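Phosphoribosylaminoimidazole carboxylase, ATPase subunit (Thermus thermophilus, PDB 3AW8) probably catalyses the ATP-dependent carboxylation of 5-aminoimidazole ribonucleotide by bicarbonate to N5-carboxyaminoimidazole ribonucleotide, a step of de novo purine synthesis. Local coordinates at residues L135-R140 and I170-V175; E68-E73 and K89-A94; E235-V240 and N257-R262. All coordinates share one frame; numbering follows the deposited sequence.

Contact 1 (L135-R140 and I170-V175). With AMP (adenosine monophosphate), chain C.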
loop_
_atom_site.group_PDB
_atom_site.type_symbol
_atom_site.label_atom_id
_atom_site.label_comp_id
_atom_site.label_asym_id
_atom_site.label_seq_id
_atom_site.Cartn_x
_atom_site.Cartn_y
_atom_site.Cartn_z
ATOM N N LEU A 135 -11.698 18.405 34.760
ATOM C CA LEU A 135 -10.744 17.306 34.808
ATOM C C LEU A 135 -9.427 17.719 35.428
ATOM O O LEU A 135 -8.974 18.856 35.281
ATOM C CB LEU A 135 -10.463 16.754 33.413
ATOM C CG LEU A 135 -11.599 16.096 32.642
ATOM C CD1 LEU A 135 -12.562 17.163 32.144
ATOM C CD2 LEU A 135 -11.015 15.320 31.479
ATOM N N LEU A 136 -8.821 16.771 36.128
ATOM C CA LEU A 136 -7.539 16.982 36.770
ATOM C C LEU A 136 -6.669 15.853 36.243
ATOM O O LEU A 136 -6.955 14.678 36.494
ATOM C CB LEU A 136 -7.676 16.866 38.288
ATOM C CG LEU A 136 -6.474 17.309 39.119
ATOM C CD1 LEU A 136 -6.300 18.818 38.985
ATOM C CD2 LEU A 136 -6.687 16.922 40.573
ATOM N N LYS A 137 -5.624 16.199 35.501
ATOM C CA LYS A 137 -4.746 15.178 34.942
ATOM C C LYS A 137 -3.259 15.482 35.047
ATOM O O LYS A 137 -2.839 16.640 35.039
ATOM C CB LYS A 137 -5.122 14.913 33.483
ATOM C CG LYS A 137 -5.712 16.111 32.763
ATOM C CD LYS A 137 -6.305 15.702 31.423
ATOM C CE LYS A 137 -7.125 16.826 30.823
ATOM N NZ LYS A 137 -7.731 16.442 29.521
ATOM N N THR A 138 -2.472 14.418 35.159
ATOM C CA THR A 138 -1.028 14.541 35.251
ATOM C C THR A 138 -0.540 15.234 33.985
ATOM O O THR A 138 -0.961 14.886 32.882
ATOM C CB THR A 138 -0.364 13.151 35.374
ATOM O OG1 THR A 138 1.060 13.300 35.400
ATOM C CG2 THR A 138 -0.756 12.262 34.205
ATOM N N ARG A 139 0.335 16.224 34.141
ATOM C CA ARG A 139 0.856 16.961 32.993
ATOM C C ARG A 139 1.690 16.066 32.079
ATOM O O ARG A 139 1.886 16.374 30.905
ATOM C CB ARG A 139 1.675 18.169 33.477
ATOM C CG ARG A 139 0.805 19.265 34.090
ATOM C CD ARG A 139 1.568 20.224 34.991
ATOM N NE ARG A 139 2.480 21.096 34.259
ATOM C CZ ARG A 139 3.799 20.937 34.210
ATOM N NH1 ARG A 139 4.383 19.929 34.853
ATOM N NH2 ARG A 139 4.537 21.794 33.516
ATOM N N ARG A 140 2.159 14.949 32.631
ATOM C CA ARG A 140 2.967 13.985 31.892
ATOM C C ARG A 140 2.261 12.646 31.755
ATOM O O ARG A 140 2.874 11.659 31.348
ATOM C CB ARG A 140 4.315 13.774 32.586
ATOM C CG ARG A 140 5.427 14.689 32.093
ATOM C CD ARG A 140 5.122 16.164 32.319
ATOM N NE ARG A 140 6.147 17.029 31.735
ATOM C CZ ARG A 140 7.431 17.019 32.088
ATOM N NH1 ARG A 140 8.293 17.842 31.502
ATOM N NH2 ARG A 140 7.859 16.188 33.031
ATOM N N ILE A 170 -2.641 19.232 35.987
ATOM C CA ILE A 170 -3.304 20.337 35.312
ATOM C C ILE A 170 -4.818 20.241 35.484
ATOM O O ILE A 170 -5.390 19.148 35.461
ATOM C CB ILE A 170 -2.949 20.353 33.808
ATOM C CG1 ILE A 170 -3.638 21.530 33.121
ATOM C CG2 ILE A 170 -3.344 19.036 33.166
ATOM C CD1 ILE A 170 -3.236 21.707 31.679
ATOM N N LEU A 171 -5.459 21.390 35.665
ATOM C CA LEU A 171 -6.904 21.438 35.849
ATOM C C LEU A 171 -7.534 21.978 34.572
ATOM O O LEU A 171 -7.238 23.095 34.143
ATOM C CB LEU A 171 -7.249 22.338 37.049
ATOM C CG LEU A 171 -8.610 22.257 37.761
ATOM C CD1 LEU A 171 -9.719 22.776 36.859
ATOM C CD2 LEU A 171 -8.883 20.820 38.183
ATOM N N GLU A 172 -8.387 21.164 33.959
ATOM C CA GLU A 172 -9.068 21.543 32.726
ATOM C C GLU A 172 -10.567 21.602 32.946
ATOM O O GLU A 172 -11.153 20.707 33.556
ATOM C CB GLU A 172 -8.769 20.543 31.600
ATOM C CG GLU A 172 -7.455 20.770 30.859
ATOM C CD GLU A 172 -7.277 19.829 29.670
ATOM O OE1 GLU A 172 -8.193 19.754 28.818
ATOM O OE2 GLU A 172 -6.216 19.170 29.582
ATOM N N GLY A 173 -11.186 22.660 32.437
ATOM C CA GLY A 173 -12.618 22.800 32.591
ATOM C C GLY A 173 -13.367 21.896 31.634
ATOM O O GLY A 173 -13.275 22.069 30.418
ATOM N N PHE A 174 -14.097 20.926 32.182
ATOM C CA PHE A 174 -14.881 19.993 31.374
ATOM C C PHE A 174 -15.569 20.765 30.258
ATOM O O PHE A 174 -16.077 21.861 30.479
ATOM C CB PHE A 174 -15.946 19.308 32.233
ATOM C CG PHE A 174 -16.801 18.326 31.480
ATOM C CD1 PHE A 174 -16.487 16.968 31.475
ATOM C CD2 PHE A 174 -17.917 18.759 30.764
ATOM C CE1 PHE A 174 -17.273 16.051 30.768
ATOM C CE2 PHE A 174 -18.709 17.855 30.053
ATOM C CZ PHE A 174 -18.385 16.496 30.056
ATOM N N VAL A 175 -15.580 20.202 29.058
ATOM C CA VAL A 175 -16.224 20.875 27.941
ATOM C C VAL A 175 -17.273 19.981 27.279
ATOM O O VAL A 175 -16.992 18.843 26.900
ATOM C CB VAL A 175 -15.179 21.341 26.889
ATOM C CG1 VAL A 175 -14.371 20.160 26.393
ATOM C CG2 VAL A 175 -15.874 22.045 25.735
HETATM P P AMP C . -6.637 12.027 26.655
HETATM O O1P AMP C . -6.106 11.548 25.351
HETATM O O2P AMP C . -6.878 13.624 26.585
HETATM O O3P AMP C . -5.579 11.689 27.820
HETATM O "O5'" AMP C . -8.040 11.275 26.989
HETATM C "C5'" AMP C . -8.998 11.613 25.969
HETATM C "C4'" AMP C . -10.403 11.153 26.404
HETATM O "O4'" AMP C . -10.865 11.886 27.586
HETATM C "C3'" AMP C . -11.444 11.382 25.293
HETATM O "O3'" AMP C . -12.331 10.259 25.200
HETATM C "C2'" AMP C . -12.171 12.674 25.692
HETATM O "O2'" AMP C . -13.562 12.613 25.349
HETATM C "C1'" AMP C . -11.946 12.807 27.215
HETATM N N9 AMP C . -11.586 14.202 27.573
HETATM C C8 AMP C . -10.322 14.731 27.642
HETATM N N7 AMP C . -10.370 15.986 27.987
HETATM C C5 AMP C . -11.655 16.351 28.163
HETATM C C6 AMP C . -12.316 17.555 28.531
HETATM N N6 AMP C . -11.590 18.703 28.801
HETATM N N1 AMP C . -13.667 17.558 28.611
HETATM C C2 AMP C . -14.389 16.458 28.354
HETATM N N3 AMP C . -13.805 15.307 28.006
HETATM C C4 AMP C . -12.462 15.208 27.899
#

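Contact 2 (E68-E73 and K89-A94)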
loop_
_atom_site.group_PDB
_atom_site.type_symbol
_atom_site.label_atom_id
_atom_site.label_comp_id
_atom_site.label_asym_id
_atom_site.label_seq_id
_atom_site.Cartn_x
_atom_site.Cartn_y
_atom_site.Cartn_z
ATOM N N GLU A 68 5.186 8.276 20.451
ATOM C CA GLU A 68 4.967 9.620 21.014
ATOM C C GLU A 68 5.590 9.930 22.379
ATOM O O GLU A 68 5.821 11.101 22.706
ATOM C CB GLU A 68 3.467 9.943 21.088
ATOM C CG GLU A 68 3.178 11.453 21.086
ATOM C CD GLU A 68 1.734 11.794 21.433
ATOM O OE1 GLU A 68 0.833 10.991 21.100
ATOM O OE2 GLU A 68 1.500 12.874 22.031
ATOM N N ASN A 69 5.840 8.900 23.182
ATOM C CA ASN A 69 6.436 9.122 24.486
ATOM C C ASN A 69 7.921 8.818 24.503
ATOM O O ASN A 69 8.513 8.639 25.569
ATOM C CB ASN A 69 5.729 8.297 25.553
ATOM C CG ASN A 69 4.537 9.014 26.129
ATOM O OD1 ASN A 69 4.434 10.239 26.027
ATOM N ND2 ASN A 69 3.632 8.265 26.753
ATOM N N VAL A 70 8.524 8.757 23.322
ATOM C CA VAL A 70 9.948 8.497 23.238
ATOM C C VAL A 70 10.664 9.574 24.052
ATOM O O VAL A 70 10.278 10.746 24.015
ATOM C CB VAL A 70 10.442 8.557 21.781
ATOM C CG1 VAL A 70 10.319 9.981 21.236
ATOM C CG2 VAL A 70 11.874 8.062 21.708
ATOM N N PRO A 71 11.704 9.183 24.815
ATOM C CA PRO A 71 12.475 10.122 25.639
ATOM C C PRO A 71 13.054 11.215 24.761
ATOM O O PRO A 71 13.817 10.926 23.849
ATOM C CB PRO A 71 13.567 9.238 26.232
ATOM C CG PRO A 71 12.895 7.913 26.348
ATOM C CD PRO A 71 12.180 7.803 25.021
ATOM N N VAL A 72 12.691 12.463 25.017
ATOM C CA VAL A 72 13.208 13.560 24.206
ATOM C C VAL A 72 14.741 13.596 24.267
ATOM O O VAL A 72 15.403 14.147 23.385
ATOM C CB VAL A 72 12.647 14.914 24.673
ATOM C CG1 VAL A 72 13.257 15.295 26.000
ATOM C CG2 VAL A 72 12.919 15.976 23.626
ATOM N N GLU A 73 15.301 13.004 25.315
ATOM C CA GLU A 73 16.746 12.955 25.460
ATOM C C GLU A 73 17.371 12.182 24.293
ATOM O O GLU A 73 18.410 12.578 23.758
ATOM C CB GLU A 73 17.131 12.278 26.780
ATOM C CG GLU A 73 16.692 13.007 28.049
ATOM C CD GLU A 73 15.227 12.792 28.397
ATOM O OE1 GLU A 73 14.787 11.621 28.455
ATOM O OE2 GLU A 73 14.517 13.792 28.631
ATOM N N LYS A 89 11.786 19.975 19.689
ATOM C CA LYS A 89 10.919 20.892 20.422
ATOM C C LYS A 89 9.479 20.382 20.432
ATOM O O LYS A 89 8.819 20.396 21.475
ATOM C CB LYS A 89 10.968 22.287 19.786
ATOM C CG LYS A 89 10.200 23.374 20.546
ATOM C CD LYS A 89 10.185 24.666 19.730
ATOM C CE LYS A 89 9.428 25.801 20.418
ATOM N NZ LYS A 89 10.103 26.257 21.664
ATOM N N ALA A 90 9.001 19.936 19.268
ATOM C CA ALA A 90 7.640 19.421 19.125
ATOM C C ALA A 90 7.342 18.325 20.149
ATOM O O ALA A 90 6.245 18.264 20.699
ATOM C CB ALA A 90 7.432 18.898 17.719
ATOM N N LEU A 91 8.316 17.458 20.399
ATOM C CA LEU A 91 8.149 16.400 21.386
ATOM C C LEU A 91 7.997 17.034 22.759
ATOM O O LEU A 91 7.136 16.650 23.547
ATOM C CB LEU A 91 9.371 15.484 21.407
ATOM C CG LEU A 91 9.421 14.319 20.432
ATOM C CD1 LEU A 91 10.704 13.540 20.653
ATOM C CD2 LEU A 91 8.224 13.426 20.661
ATOM N N GLU A 92 8.859 18.005 23.039
ATOM C CA GLU A 92 8.859 18.718 24.310
ATOM C C GLU A 92 7.464 19.292 24.568
ATOM O O GLU A 92 6.840 19.013 25.586
ATOM C CB GLU A 92 9.888 19.855 24.259
ATOM C CG GLU A 92 10.485 20.261 25.600
ATOM C CD GLU A 92 11.812 19.565 25.897
ATOM O OE1 GLU A 92 12.749 19.682 25.066
ATOM O OE2 GLU A 92 11.921 18.912 26.966
ATOM N N VAL A 93 6.989 20.099 23.630
ATOM C CA VAL A 93 5.676 20.715 23.742
ATOM C C VAL A 93 4.568 19.682 23.933
ATOM O O VAL A 93 3.765 19.782 24.857
ATOM C CB VAL A 93 5.345 21.549 22.476
ATOM C CG1 VAL A 93 3.949 22.129 22.583
ATOM C CG2 VAL A 93 6.364 22.658 22.299
ATOM N N ALA A 94 4.541 18.683 23.057
ATOM C CA ALA A 94 3.508 17.649 23.080
ATOM C C ALA A 94 3.515 16.678 24.254
ATOM O O ALA A 94 2.505 16.032 24.520
ATOM C CB ALA A 94 3.549 16.864 21.778
#

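Contact 3 (E235-V240 and N257-R262). With AMP (adenosine monophosphate), chain C.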
loop_
_atom_site.group_PDB
_atom_site.type_symbol
_atom_site.label_atom_id
_atom_site.label_comp_id
_atom_site.label_asym_id
_atom_site.label_seq_id
_atom_site.Cartn_x
_atom_site.Cartn_y
_atom_site.Cartn_z
ATOM N N GLU A 235 4.474 26.368 11.701
ATOM C CA GLU A 235 5.478 27.397 11.444
ATOM C C GLU A 235 6.141 27.863 12.727
ATOM O O GLU A 235 7.327 28.182 12.743
ATOM C CB GLU A 235 4.847 28.575 10.714
ATOM C CG GLU A 235 4.212 28.158 9.406
ATOM C CD GLU A 235 3.895 29.328 8.508
ATOM O OE1 GLU A 235 3.129 30.219 8.938
ATOM O OE2 GLU A 235 4.413 29.347 7.368
ATOM N N ALA A 236 5.375 27.892 13.808
ATOM C CA ALA A 236 5.912 28.295 15.095
ATOM C C ALA A 236 6.989 27.314 15.545
ATOM O O ALA A 236 7.951 27.703 16.201
ATOM C CB ALA A 236 4.798 28.346 16.133
ATOM N N LEU A 237 6.825 26.042 15.188
ATOM C CA LEU A 237 7.770 24.998 15.581
ATOM C C LEU A 237 8.756 24.603 14.494
ATOM O O LEU A 237 9.630 23.771 14.732
ATOM C CB LEU A 237 7.012 23.736 15.998
ATOM C CG LEU A 237 6.137 23.708 17.249
ATOM C CD1 LEU A 237 5.112 22.588 17.121
ATOM C CD2 LEU A 237 7.004 23.521 18.481
ATOM N N ASP A 238 8.627 25.191 13.307
ATOM C CA ASP A 238 9.502 24.821 12.194
ATOM C C ASP A 238 9.290 23.330 11.975
ATOM O O ASP A 238 10.230 22.558 11.781
ATOM C CB ASP A 238 10.964 25.095 12.536
ATOM C CG ASP A 238 11.467 26.381 11.920
ATOM O OD1 ASP A 238 10.999 27.475 12.323
ATOM O OD2 ASP A 238 12.324 26.291 11.015
ATOM N N TYR A 239 8.021 22.949 12.018
ATOM C CA TYR A 239 7.607 21.570 11.876
ATOM C C TYR A 239 7.902 21.000 10.500
ATOM O O TYR A 239 7.726 21.667 9.479
ATOM C CB TYR A 239 6.106 21.445 12.157
ATOM C CG TYR A 239 5.696 20.066 12.621
ATOM C CD1 TYR A 239 5.756 19.722 13.968
ATOM C CD2 TYR A 239 5.283 19.094 11.710
ATOM C CE1 TYR A 239 5.416 18.447 14.399
ATOM C CE2 TYR A 239 4.943 17.811 12.131
ATOM C CZ TYR A 239 5.010 17.497 13.476
ATOM O OH TYR A 239 4.648 16.250 13.907
ATOM N N VAL A 240 8.359 19.756 10.491
ATOM C CA VAL A 240 8.641 19.047 9.256
ATOM C C VAL A 240 8.068 17.659 9.445
ATOM O O VAL A 240 8.447 16.936 10.372
ATOM C CB VAL A 240 10.143 18.934 8.978
ATOM C CG1 VAL A 240 10.362 18.230 7.651
ATOM C CG2 VAL A 240 10.771 20.322 8.965
ATOM N N ASN A 257 -7.286 20.351 21.941
ATOM C CA ASN A 257 -7.254 19.354 23.008
ATOM C C ASN A 257 -5.867 18.721 23.127
ATOM O O ASN A 257 -5.240 18.807 24.177
ATOM C CB ASN A 257 -8.306 18.265 22.756
ATOM C CG ASN A 257 -8.098 17.026 23.628
ATOM O OD1 ASN A 257 -7.937 17.124 24.842
ATOM N ND2 ASN A 257 -8.107 15.853 23.003
ATOM N N GLU A 258 -5.393 18.096 22.048
ATOM C CA GLU A 258 -4.085 17.432 22.029
ATOM C C GLU A 258 -3.360 17.553 20.698
ATOM O O GLU A 258 -3.980 17.723 19.649
ATOM C CB GLU A 258 -4.227 15.935 22.310
ATOM C CG GLU A 258 -4.328 15.538 23.757
ATOM C CD GLU A 258 -4.334 14.028 23.936
ATOM O OE1 GLU A 258 -5.273 13.368 23.435
ATOM O OE2 GLU A 258 -3.396 13.503 24.575
ATOM N N MET A 259 -2.037 17.446 20.754
ATOM C CA MET A 259 -1.221 17.481 19.551
ATOM C C MET A 259 -0.261 16.295 19.622
ATOM O O MET A 259 0.202 15.919 20.697
ATOM C CB MET A 259 -0.451 18.805 19.436
ATOM C CG MET A 259 0.770 18.946 20.324
ATOM S SD MET A 259 2.287 19.161 19.340
ATOM C CE MET A 259 2.279 20.916 19.057
ATOM N N ALA A 260 0.001 15.681 18.475
ATOM C CA ALA A 260 0.913 14.542 18.399
ATOM C C ALA A 260 1.878 14.843 17.256
ATOM O O ALA A 260 1.458 15.039 16.118
ATOM C CB ALA A 260 0.135 13.255 18.122
ATOM N N PRO A 261 3.186 14.891 17.546
ATOM C CA PRO A 261 4.172 15.181 16.501
ATOM C C PRO A 261 4.447 13.964 15.629
ATOM O O PRO A 261 5.586 13.492 15.567
ATOM C CB PRO A 261 5.393 15.605 17.307
ATOM C CG PRO A 261 5.317 14.689 18.487
ATOM C CD PRO A 261 3.843 14.710 18.854
ATOM N N ARG A 262 3.417 13.477 14.936
ATOM C CA ARG A 262 3.574 12.286 14.116
ATOM C C ARG A 262 2.280 11.849 13.437
ATOM O O ARG A 262 1.202 12.409 13.675
ATOM C CB ARG A 262 4.025 11.136 15.004
ATOM C CG ARG A 262 3.071 10.938 16.187
ATOM C CD ARG A 262 3.368 9.678 16.966
ATOM N NE ARG A 262 2.492 9.533 18.129
ATOM C CZ ARG A 262 1.178 9.300 18.076
ATOM N NH1 ARG A 262 0.545 9.180 16.912
ATOM N NH2 ARG A 262 0.493 9.166 19.200
HETATM P P AMP C . -6.637 12.027 26.655
HETATM O O1P AMP C . -6.106 11.548 25.351
HETATM O O2P AMP C . -6.878 13.624 26.585
HETATM O O3P AMP C . -5.579 11.689 27.820
HETATM O "O5'" AMP C . -8.040 11.275 26.989
HETATM C "C5'" AMP C . -8.998 11.613 25.969
HETATM C "C4'" AMP C . -10.403 11.153 26.404
HETATM O "O4'" AMP C . -10.865 11.886 27.586
HETATM C "C3'" AMP C . -11.444 11.382 25.293
HETATM O "O3'" AMP C . -12.331 10.259 25.200
HETATM C "C2'" AMP C . -12.171 12.674 25.692
HETATM O "O2'" AMP C . -13.562 12.613 25.349
HETATM C "C1'" AMP C . -11.946 12.807 27.215
HETATM N N9 AMP C . -11.586 14.202 27.573
HETATM C C8 AMP C . -10.322 14.731 27.642
HETATM N N7 AMP C . -10.370 15.986 27.987
HETATM C C5 AMP C . -11.655 16.351 28.163
HETATM C C6 AMP C . -12.316 17.555 28.531
HETATM N N6 AMP C . -11.590 18.703 28.801
HETATM N N1 AMP C . -13.667 17.558 28.611
HETATM C C2 AMP C . -14.389 16.458 28.354
HETATM N N3 AMP C . -13.805 15.307 28.006
HETATM C C4 AMP C . -12.462 15.208 27.899
#

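Contact 1 (L135-R140 and I170-V175)
Leu135-Lys137 and Ile170-Glu172 run side by side as antiparallel strands, with axes 4.7 Å apart at closest approach. Leu135 and Glu172 form one hydrogen-bonded pair, and Lys137 and Ile170 form the other. In the first pair Leu135 N to Glu172 O and Glu172 N to Leu135 O are both 2.7 Å long and nearly straight. Leu136 and Leu171 make the non-hydrogen-bonded pair between them. Their side chains cross at about a right angle on the face turned to Val117 and helix 154-161.

The other face carries Leu135, Lys137, Ile170 and Glu172. The Lys137 chain is extended beyond CG and lies alongside Ile170, pointing the same way. This carries its ammonium group to the nucleotide. Lys137 NZ makes a weak hydrogen bond to N7 of AMP, 3.1 Å away. It also forms a salt bridge with Glu172, though the position of the carboxylate oxygen is less sure. Leu135 lies against the adenine through both methyl groups, its CD2 3.5 Å from C5 of AMP. Phe174 places one ring face over C2 of AMP. Beyond the strand, Val175 N donates to N1 of AMP over 3.3 Å at 166°. Arg139 leans its CG across Ile170, while its guanidinium group pairs with Asp96. A strand pair running into a linker whose backbone N-H reads adenine N1 is characteristic of the ATP-grasp nucleotide pocket.

Contact 2 (E68-E73 and K89-A94)
Val70 and Leu91 meet at about a right angle, and their methyl groups make the close apolar contact here. Val70 CG1 lies 3.6 Å from Leu91 CD1. Leu91 points from helix 88-94 toward the loop, with CG anti to its carbonyl carbon (chi1 -87°), which sends both methyls to the loop. The second methyl, CD2, turns to the loop backbone and comes within 3.9 Å of Glu68 O.

Val72 points toward the helix from the first turn of helix 72-81, just after the N-cap residue Pro71. Its CG2 packs on the root of the Leu91 side chain, 4.2 Å from Leu91 CB. Glu92 crosses Val72 at about a right angle. Its chain bends at chi2 (95°), and the carboxylate, paired with Arg76, comes over the two valine methyls, with Glu92 OE2 4.0 Å from Val72 CG1.

The extended Glu68 side chain ends near Ala94, and its carboxylate forms a salt bridge with Arg262.

The contact joins the loop leading into helix 72-81 to helix 88-94 in the preATP-grasp region. Helix 88-94 in turn packs on helix 97-107, on the C-terminal end of helix 220-237 and on strand 253-260.

Contact 3 (E235-V240 and N257-R262)
Leu237 and Met259 make an apolar contact tip to tip, with Leu237 CD1 3.8 Å from Met259 CE. Met259 starts with CG between its backbone N and carbonyl carbon (chi1 77°). It then bends at chi2 and chi3, and this folded shape brings the methyl group to the leucine. Tyr239 and Pro261 form the second apolar pair. Tyr239 CE1 lies 4.1 Å from Pro261 CB, and the proline approaches the ring at its edge. The hydroxyl sits so close to the proline backbone in the model that its exact place there is doubtful.

Polar interactions lead mostly outside the two segments. Tyr239 OH is hydrogen-bonded to Val242 O. The Arg262 guanidinium, held by Glu68, has Ala260 CB over one face, 4.1 Å above the plane. At the other end of 257-262, Glu258 OE1 is 2.8 Å from O1P of AMP. Glu246 also lies close to Glu258; in ATP-grasp enzymes acidic residues at such a place commonly bind the metal of the nucleotide, and the same may hold here.

A Schellman motif ends helix 220-237, with Asp238 at positive phi (59°). Pro261 centres an inverse gamma turn, and Asn257 and Glu258 form a classic beta bulge opposite Glu246.

The contact joins the end of helix 220-237 to strand 253-260, which borders strand 241-250 in the large antiparallel sheet. Helix 97-107 packs on Leu237 and Met259, and helix 88-94 adds Leu91 and Ala94 against Pro261.

In the fold
Contacts 1 and 3 border the same AMP from different sheets of the ATP-grasp region. Contact 1 holds the adenine, and contact 3 reaches the phosphate through Glu258. Their centres are about 21 Å apart, and Arg97 and Glu180 also bind the nucleotide. Contact 2 belongs to the preATP-grasp region and touches contact 3 directly, with centres about 11 Å apart. A salt bridge of 2.7 Å from Glu68 OE1 to Arg262 NH2 joins them. Ala94 CB also packs 3.6 Å from Met259 SD. Contact 2 stays about 6 Å from contact 1 at the nearest atoms, and the Glu68 side chain is about 8 Å from AMP.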